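Long-range contacts in delta-aminolevulinic acid dehydratase (PDB 3OBK), which catalyses the asymmetric condensation of two molecules of 5-aminolevulinic acid into porphobilinogen, the pyrrole precursor of haem and other tetrapyrroles: residues I61-R69 / S293-E304; E310-L318 / T331-W340. One frame throughout, in Å; residues are numbered along the deposited sequence.

Contact 1 of 2, residues I61-R69 / S293-E304. With PBG (3-[5-(aminomethyl)-4-(carboxymethyl)-1H-pyrrol-3-yl]propanoic acid), chain L; EDO (1,2-ethanediol), chain O.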
# COMPACT_ATOMS: atom_id res chain seq x y z
N ILE A 61 -13.81 47.38 -2.36
CA ILE A 61 -13.82 46.50 -3.53
C ILE A 61 -15.26 45.99 -3.72
O ILE A 61 -15.77 45.17 -2.97
CB ILE A 61 -12.87 45.33 -3.34
CG1 ILE A 61 -11.45 45.86 -3.05
CG2 ILE A 61 -12.91 44.42 -4.53
CD1 ILE A 61 -10.54 44.81 -2.36
N PRO A 62 -15.93 46.52 -4.72
CA PRO A 62 -17.36 46.18 -4.76
C PRO A 62 -17.63 44.69 -4.91
O PRO A 62 -18.59 44.20 -4.33
CB PRO A 62 -17.88 46.97 -5.97
CG PRO A 62 -16.91 48.09 -6.15
CD PRO A 62 -15.57 47.56 -5.70
N SER A 63 -16.82 43.97 -5.70
CA SER A 63 -17.03 42.54 -5.88
C SER A 63 -16.42 41.64 -4.77
O SER A 63 -16.43 40.40 -4.88
CB SER A 63 -16.52 42.13 -7.25
OG SER A 63 -15.19 42.53 -7.42
N MET A 64 -15.90 42.25 -3.70
CA MET A 64 -15.51 41.54 -2.48
C MET A 64 -16.02 42.32 -1.25
O MET A 64 -15.25 42.90 -0.51
CB MET A 64 -14.01 41.42 -2.40
CG MET A 64 -13.39 40.78 -3.58
SD MET A 64 -11.62 40.53 -3.35
CE MET A 64 -11.57 39.53 -1.87
N PRO A 65 -17.34 42.33 -1.04
CA PRO A 65 -17.98 43.21 -0.06
C PRO A 65 -17.42 43.01 1.34
O PRO A 65 -17.24 41.86 1.75
CB PRO A 65 -19.46 42.77 -0.10
CG PRO A 65 -19.62 42.02 -1.38
CD PRO A 65 -18.31 41.37 -1.62
N GLY A 66 -17.16 44.11 2.04
CA GLY A 66 -16.45 44.07 3.31
C GLY A 66 -14.93 44.25 3.21
O GLY A 66 -14.31 44.68 4.19
N GLN A 67 -14.33 43.93 2.06
CA GLN A 67 -12.88 44.11 1.83
C GLN A 67 -12.58 45.36 1.01
O GLN A 67 -13.33 45.72 0.11
CB GLN A 67 -12.30 42.92 1.08
CG GLN A 67 -12.56 41.56 1.69
CD GLN A 67 -12.15 41.50 3.13
OE1 GLN A 67 -10.99 41.80 3.48
NE2 GLN A 67 -13.08 41.12 4.00
N SER A 68 -11.45 46.00 1.29
CA SER A 68 -11.14 47.27 0.66
C SER A 68 -9.73 47.30 0.10
O SER A 68 -8.86 46.52 0.52
CB SER A 68 -11.27 48.38 1.70
OG SER A 68 -12.63 48.76 1.93
N ARG A 69 -9.50 48.24 -0.82
CA ARG A 69 -8.14 48.67 -1.12
C ARG A 69 -7.74 49.59 0.01
O ARG A 69 -8.24 50.70 0.10
CB ARG A 69 -8.03 49.42 -2.43
CG ARG A 69 -8.37 48.60 -3.64
CD ARG A 69 -8.14 49.40 -4.86
NE ARG A 69 -8.49 48.69 -6.08
CZ ARG A 69 -8.88 49.27 -7.22
NH1 ARG A 69 -8.98 50.59 -7.31
NH2 ARG A 69 -9.18 48.52 -8.28
N SER A 293 -11.04 34.87 -3.66
CA SER A 293 -11.94 35.99 -3.75
C SER A 293 -13.32 35.61 -4.28
O SER A 293 -14.33 36.05 -3.78
CB SER A 293 -11.33 37.03 -4.68
OG SER A 293 -11.17 36.53 -6.00
N GLY A 294 -13.35 34.77 -5.29
CA GLY A 294 -14.61 34.37 -5.89
C GLY A 294 -15.45 33.56 -4.93
O GLY A 294 -16.66 33.73 -4.87
N GLU A 295 -14.80 32.68 -4.19
CA GLU A 295 -15.46 31.90 -3.16
C GLU A 295 -16.03 32.82 -2.07
O GLU A 295 -17.14 32.60 -1.62
CB GLU A 295 -14.50 30.89 -2.54
CG GLU A 295 -13.94 29.85 -3.53
CD GLU A 295 -13.00 28.90 -2.86
OE1 GLU A 295 -13.50 28.04 -2.08
OE2 GLU A 295 -11.76 29.05 -3.08
N TYR A 296 -15.27 33.84 -1.70
CA TYR A 296 -15.68 34.87 -0.73
C TYR A 296 -16.92 35.63 -1.20
O TYR A 296 -17.87 35.80 -0.46
CB TYR A 296 -14.51 35.86 -0.51
CG TYR A 296 -14.82 37.00 0.46
CD1 TYR A 296 -14.72 36.81 1.84
CD2 TYR A 296 -15.19 38.25 -0.01
CE1 TYR A 296 -14.99 37.88 2.74
CE2 TYR A 296 -15.45 39.29 0.84
CZ TYR A 296 -15.37 39.10 2.22
OH TYR A 296 -15.65 40.16 3.07
N ALA A 297 -16.90 36.03 -2.46
CA ALA A 297 -18.02 36.76 -3.07
C ALA A 297 -19.29 35.93 -3.04
O ALA A 297 -20.37 36.44 -2.72
CB ALA A 297 -17.67 37.15 -4.49
N MET A 298 -19.18 34.64 -3.34
CA MET A 298 -20.35 33.79 -3.34
C MET A 298 -21.06 33.77 -1.97
O MET A 298 -22.28 33.89 -1.88
CB MET A 298 -19.98 32.38 -3.79
CG MET A 298 -19.90 32.24 -5.30
SD MET A 298 -19.17 30.66 -5.83
CE MET A 298 -20.37 29.51 -5.15
N LEU A 299 -20.27 33.61 -0.92
CA LEU A 299 -20.78 33.51 0.43
C LEU A 299 -21.47 34.79 0.79
O LEU A 299 -22.60 34.76 1.26
CB LEU A 299 -19.63 33.23 1.42
CG LEU A 299 -19.48 31.78 1.88
CD1 LEU A 299 -18.30 31.53 2.81
CD2 LEU A 299 -20.76 31.35 2.57
N LYS A 300 -20.76 35.91 0.58
CA LYS A 300 -21.30 37.26 0.84
C LYS A 300 -22.56 37.55 0.06
O LYS A 300 -23.55 38.06 0.61
CB LYS A 300 -20.29 38.34 0.46
CG LYS A 300 -19.27 38.64 1.52
CD LYS A 300 -19.85 39.48 2.71
CE LYS A 300 -18.82 39.58 3.85
NZ LYS A 300 -19.33 40.20 5.07
N ALA A 301 -22.53 37.24 -1.22
CA ALA A 301 -23.67 37.44 -2.07
C ALA A 301 -24.85 36.77 -1.42
O ALA A 301 -25.91 37.38 -1.26
CB ALA A 301 -23.43 36.88 -3.42
N ALA A 302 -24.67 35.53 -1.00
CA ALA A 302 -25.77 34.75 -0.50
C ALA A 302 -26.18 35.27 0.83
O ALA A 302 -27.36 35.41 1.10
CB ALA A 302 -25.41 33.27 -0.40
N ALA A 303 -25.22 35.56 1.68
CA ALA A 303 -25.53 36.04 3.03
C ALA A 303 -26.31 37.34 2.95
O ALA A 303 -27.31 37.49 3.64
CB ALA A 303 -24.27 36.22 3.87
N GLU A 304 -25.86 38.26 2.08
CA GLU A 304 -26.55 39.56 1.92
C GLU A 304 -28.00 39.41 1.50
O GLU A 304 -28.84 40.16 1.97
CB GLU A 304 -25.81 40.48 0.94
CG GLU A 304 -24.60 41.13 1.60
CD GLU A 304 -23.61 41.74 0.63
OE1 GLU A 304 -23.58 41.36 -0.57
OE2 GLU A 304 -22.83 42.62 1.09
CHA PBG L . -1.50 36.46 -8.79
C1A PBG L . -2.55 36.08 -7.81
C2A PBG L . -3.89 35.82 -8.09
C3A PBG L . -4.48 35.50 -6.88
C4A PBG L . -3.48 35.49 -5.93
NA PBG L . -2.33 35.87 -6.50
C5A PBG L . -4.63 36.01 -9.39
C6A PBG L . -4.30 35.10 -10.49
O1A PBG L . -3.20 34.49 -10.41
O2A PBG L . -5.05 35.03 -11.49
C7A PBG L . -5.92 35.23 -6.68
C8A PBG L . -6.41 35.20 -5.28
C9A PBG L . -7.86 35.24 -5.05
O3A PBG L . -8.25 35.63 -3.95
O4A PBG L . -8.70 35.17 -5.96
N1 PBG L . -0.42 35.55 -9.02
C1 EDO O . -11.33 45.98 5.74
O1 EDO O . -12.45 46.57 5.02
C2 EDO O . -10.59 44.90 4.95
O2 EDO O . -9.96 45.40 3.74
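A hairpin loop joining two short antiparallel strands, 59-60 and 68-70, rests on the helix that follows barrel strand 287-291, and Tyr296 of that helix meets the loop at Pro65 and Gln67. Tyr296 OH gives its proton to Pro65 O (2.7 Å) and accepts one from Gln67 NE2 (2.9 Å), so two bonds fix the hydroxyl. The second is nearly straight, 171° at the hydrogen, and lies in the plane of the amide, which stands almost perpendicular to the ring. The tyrosine reaches the loop because its CG is anti to the backbone N (chi1 179°); Met64 C meets the ring edge, while Lys300 CG lies over one face near the rim. This loop consists of two successive beta turns, type I from Ile61 to Met64 and type II from Met64 to Gln67, the latter with Gly66 at the position where positive phi favours glycine. Further van der Waals contacts run along the helix. Met64, its chain bent at the end, lays SD on Ser293 CB at 3.8 Å; Ala297 CB touches Ser63 O at 3.5 Å; Pro65 CB meets Glu304 OE2 at 3.6 Å. Glu304 also forms a salt bridge with Lys305 of a second subunit. Ser293 N hydrogen-bonds to PBG O3A (2.9 Å) and Ser293 OG to PBG O4A (2.8 Å), at a helix N-terminus whose dipole would favour a carboxylate.

Contact 2 of 2, residues E310-L318 / T331-W340. With PBG (3-[5-(aminomethyl)-4-(carboxymethyl)-1H-pyrrol-3-yl]propanoic acid), chain L.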
# COMPACT_ATOMS: atom_id res chain seq x y z
N GLU A 310 -24.52 33.48 7.27
CA GLU A 310 -23.11 33.76 7.03
C GLU A 310 -22.19 33.02 7.97
O GLU A 310 -21.23 32.38 7.53
CB GLU A 310 -22.82 35.26 7.15
CG GLU A 310 -21.51 35.63 6.47
CD GLU A 310 -21.25 37.12 6.41
OE1 GLU A 310 -20.46 37.57 5.56
OE2 GLU A 310 -21.83 37.85 7.21
N LYS A 311 -22.50 33.12 9.27
CA LYS A 311 -21.65 32.61 10.30
C LYS A 311 -21.57 31.10 10.21
O LYS A 311 -20.49 30.53 10.27
CB LYS A 311 -22.19 33.04 11.67
CG LYS A 311 -21.37 32.61 12.90
CD LYS A 311 -21.92 33.30 14.17
CE LYS A 311 -21.42 32.63 15.47
NZ LYS A 311 -21.87 33.32 16.73
N ASP A 312 -22.71 30.45 10.10
CA ASP A 312 -22.70 28.99 10.16
C ASP A 312 -21.90 28.43 9.00
O ASP A 312 -21.09 27.54 9.17
CB ASP A 312 -24.11 28.43 10.05
CG ASP A 312 -24.97 28.75 11.23
OD1 ASP A 312 -24.47 28.70 12.38
OD2 ASP A 312 -26.19 28.99 10.99
N THR A 313 -22.15 28.98 7.81
CA THR A 313 -21.58 28.48 6.61
C THR A 313 -20.07 28.79 6.59
O THR A 313 -19.28 27.92 6.34
CB THR A 313 -22.40 29.00 5.36
OG1 THR A 313 -22.33 30.42 5.27
CG2 THR A 313 -23.88 28.62 5.50
N VAL A 314 -19.66 30.00 6.96
CA VAL A 314 -18.23 30.30 7.07
C VAL A 314 -17.52 29.32 8.01
O VAL A 314 -16.51 28.76 7.65
CB VAL A 314 -17.93 31.75 7.50
CG1 VAL A 314 -16.47 31.91 7.90
CG2 VAL A 314 -18.23 32.73 6.35
N LEU A 315 -18.07 29.08 9.19
CA LEU A 315 -17.44 28.19 10.17
C LEU A 315 -17.38 26.74 9.72
O LEU A 315 -16.45 26.02 10.12
CB LEU A 315 -18.14 28.27 11.53
CG LEU A 315 -18.12 29.63 12.27
CD1 LEU A 315 -18.90 29.66 13.59
CD2 LEU A 315 -16.68 30.07 12.47
N GLU A 316 -18.35 26.29 8.92
CA GLU A 316 -18.33 24.92 8.36
C GLU A 316 -17.29 24.81 7.23
O GLU A 316 -16.57 23.82 7.10
CB GLU A 316 -19.72 24.56 7.84
CG GLU A 316 -19.82 23.27 7.07
CD GLU A 316 -21.26 22.87 6.73
OE1 GLU A 316 -22.23 23.49 7.27
OE2 GLU A 316 -21.44 21.94 5.91
N VAL A 317 -17.21 25.85 6.41
CA VAL A 317 -16.26 25.92 5.35
C VAL A 317 -14.86 25.77 5.93
O VAL A 317 -14.10 24.94 5.49
CB VAL A 317 -16.42 27.26 4.58
CG1 VAL A 317 -15.16 27.59 3.75
CG2 VAL A 317 -17.67 27.20 3.72
N LEU A 318 -14.55 26.54 6.95
CA LEU A 318 -13.20 26.46 7.56
C LEU A 318 -12.90 25.07 8.16
O LEU A 318 -11.80 24.55 8.02
CB LEU A 318 -13.02 27.57 8.59
CG LEU A 318 -13.18 29.01 8.11
CD1 LEU A 318 -12.98 29.97 9.24
CD2 LEU A 318 -12.21 29.32 6.97
N THR A 331 -7.83 33.08 3.98
CA THR A 331 -9.24 33.40 3.73
C THR A 331 -9.56 34.83 4.06
O THR A 331 -9.14 35.30 5.08
CB THR A 331 -10.21 32.44 4.50
OG1 THR A 331 -11.57 32.89 4.35
CG2 THR A 331 -9.85 32.36 5.96
N TYR A 332 -10.35 35.49 3.21
CA TYR A 332 -10.76 36.88 3.45
C TYR A 332 -11.72 36.95 4.65
O TYR A 332 -11.95 38.04 5.19
CB TYR A 332 -11.35 37.51 2.17
CG TYR A 332 -10.35 37.48 1.04
CD1 TYR A 332 -9.31 38.38 0.98
CD2 TYR A 332 -10.43 36.51 0.05
CE1 TYR A 332 -8.40 38.34 -0.03
CE2 TYR A 332 -9.52 36.45 -0.97
CZ TYR A 332 -8.49 37.36 -1.02
OH TYR A 332 -7.56 37.30 -2.05
N TYR A 333 -12.25 35.81 5.08
CA TYR A 333 -13.03 35.75 6.35
C TYR A 333 -12.19 35.52 7.62
O TYR A 333 -12.74 35.28 8.68
CB TYR A 333 -14.08 34.62 6.27
CG TYR A 333 -15.37 35.02 5.64
CD1 TYR A 333 -16.25 35.87 6.29
CD2 TYR A 333 -15.74 34.52 4.42
CE1 TYR A 333 -17.47 36.22 5.70
CE2 TYR A 333 -16.95 34.88 3.82
CZ TYR A 333 -17.81 35.71 4.46
OH TYR A 333 -19.00 36.03 3.83
N ALA A 334 -10.87 35.60 7.52
CA ALA A 334 -10.01 35.22 8.65
C ALA A 334 -10.30 36.07 9.85
O ALA A 334 -10.56 35.55 10.93
CB ALA A 334 -8.57 35.33 8.28
N LYS A 335 -10.31 37.39 9.67
CA LYS A 335 -10.58 38.27 10.80
C LYS A 335 -11.97 37.99 11.36
O LYS A 335 -12.18 37.93 12.58
CB LYS A 335 -10.46 39.73 10.41
CG LYS A 335 -10.70 40.69 11.58
CD LYS A 335 -10.68 42.15 11.17
CE LYS A 335 -12.04 42.67 10.64
NZ LYS A 335 -11.97 44.03 9.98
N GLU A 336 -12.92 37.81 10.48
CA GLU A 336 -14.28 37.69 10.95
C GLU A 336 -14.46 36.39 11.70
O GLU A 336 -15.14 36.35 12.72
CB GLU A 336 -15.24 37.76 9.79
CG GLU A 336 -16.62 38.22 10.24
CD GLU A 336 -16.78 39.69 10.08
OE1 GLU A 336 -16.90 40.13 8.92
OE2 GLU A 336 -16.77 40.39 11.10
N ALA A 337 -13.80 35.32 11.24
CA ALA A 337 -13.91 34.03 11.93
C ALA A 337 -13.30 34.10 13.34
O ALA A 337 -13.91 33.62 14.34
CB ALA A 337 -13.27 32.90 11.10
N ALA A 338 -12.12 34.70 13.41
CA ALA A 338 -11.41 34.78 14.68
C ALA A 338 -12.26 35.59 15.65
O ALA A 338 -12.37 35.26 16.84
CB ALA A 338 -10.01 35.39 14.49
N LYS A 339 -12.91 36.62 15.13
CA LYS A 339 -13.69 37.50 15.97
C LYS A 339 -14.85 36.71 16.55
O LYS A 339 -15.11 36.80 17.74
CB LYS A 339 -14.19 38.70 15.18
CG LYS A 339 -14.84 39.79 15.98
CD LYS A 339 -15.19 40.96 15.06
CE LYS A 339 -16.22 41.89 15.66
NZ LYS A 339 -16.82 42.70 14.57
N TRP A 340 -15.53 35.95 15.72
CA TRP A 340 -16.63 35.16 16.20
C TRP A 340 -16.16 34.20 17.26
O TRP A 340 -16.80 34.02 18.29
CB TRP A 340 -17.25 34.38 15.06
CG TRP A 340 -18.09 35.20 14.14
CD1 TRP A 340 -18.91 36.24 14.48
CD2 TRP A 340 -18.23 35.02 12.74
NE1 TRP A 340 -19.54 36.73 13.37
CE2 TRP A 340 -19.14 35.99 12.28
CE3 TRP A 340 -17.68 34.13 11.82
CZ2 TRP A 340 -19.50 36.09 10.95
CZ3 TRP A 340 -18.03 34.24 10.50
CH2 TRP A 340 -18.93 35.20 10.07
CHA PBG L . -1.50 36.46 -8.79
C1A PBG L . -2.55 36.08 -7.81
C2A PBG L . -3.89 35.82 -8.09
C3A PBG L . -4.48 35.50 -6.88
C4A PBG L . -3.48 35.49 -5.93
NA PBG L . -2.33 35.87 -6.50
C5A PBG L . -4.63 36.01 -9.39
C6A PBG L . -4.30 35.10 -10.49
O1A PBG L . -3.20 34.49 -10.41
O2A PBG L . -5.05 35.03 -11.49
C7A PBG L . -5.92 35.23 -6.68
C8A PBG L . -6.41 35.20 -5.28
C9A PBG L . -7.86 35.24 -5.05
O3A PBG L . -8.25 35.63 -3.95
O4A PBG L . -8.70 35.17 -5.96
N1 PBG L . -0.42 35.55 -9.02
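Tyr333, at the N-cap of helix 334-346, and Glu310 make the hydrogen bond of this contact: Tyr333 OH donates to Glu310 OE1 at 2.7 Å. The oxygen, lying at the ring edge and in its plane, accepts on its anti lone pair, while the carboxylate is turned 88° from that ring. The same oxygen has a second partner in Lys300. CH-pi contacts make a second group. Val314 CG2 sits over the centre of the Tyr333 ring, 3.4 Å from its centroid. Lys311 CG lies over the face of the Trp340 six-membered ring, 4.0 Å from its centroid; the lysine runs fully extended with CG anti to the backbone N (chi1 -178°), its methylenes sliding past the indole. Val314 serves both aromatics, for its other branch, CG1, meets the Trp340 edge at CZ3 (3.8 Å). Aliphatic packing adds Leu318, which splits its methyls between Ala337 CB, 3.5 Å from CD1, and Thr331 CG2, 4.0 Å from CD2. Thr331 OG1 accepts from Tyr333 N in an ST turn leading into the helix, and the intervening Tyr332 OH donates to PBG O3A (2.6 Å). The axes of helices 310-318 and 334-340 cross at -103°, 10.7 Å apart at closest approach. Helix, strand 328-331 and helix in succession form the closing stretch of the eight-stranded TIM barrel, where the last strand pairs with the first.

Contacts 1 and 2, with centres about 13 Å apart, lie side by side: helices 293-305 and 310-324 follow each other in the chain and touch, Leu299 packing on Thr313. Lys300 NZ of contact 1 makes a salt bridge to Glu310 OE1 of contact 2 at 2.9 Å, and beside it the rings of Tyr296 and Tyr333 meet with planes at about 50°. Nearer the pocket, Ser293 N comes within 3.5 Å of Tyr332 CE2. Each contact supplies one residue, Ser293 and Tyr332, to the propanoate of porphobilinogen; Lys213 and Asp146 are among the other hydrogen-bonding partners of the ligand. The example illustrates how neighbouring C-terminal strand ends of a TIM barrel converge on one ligand.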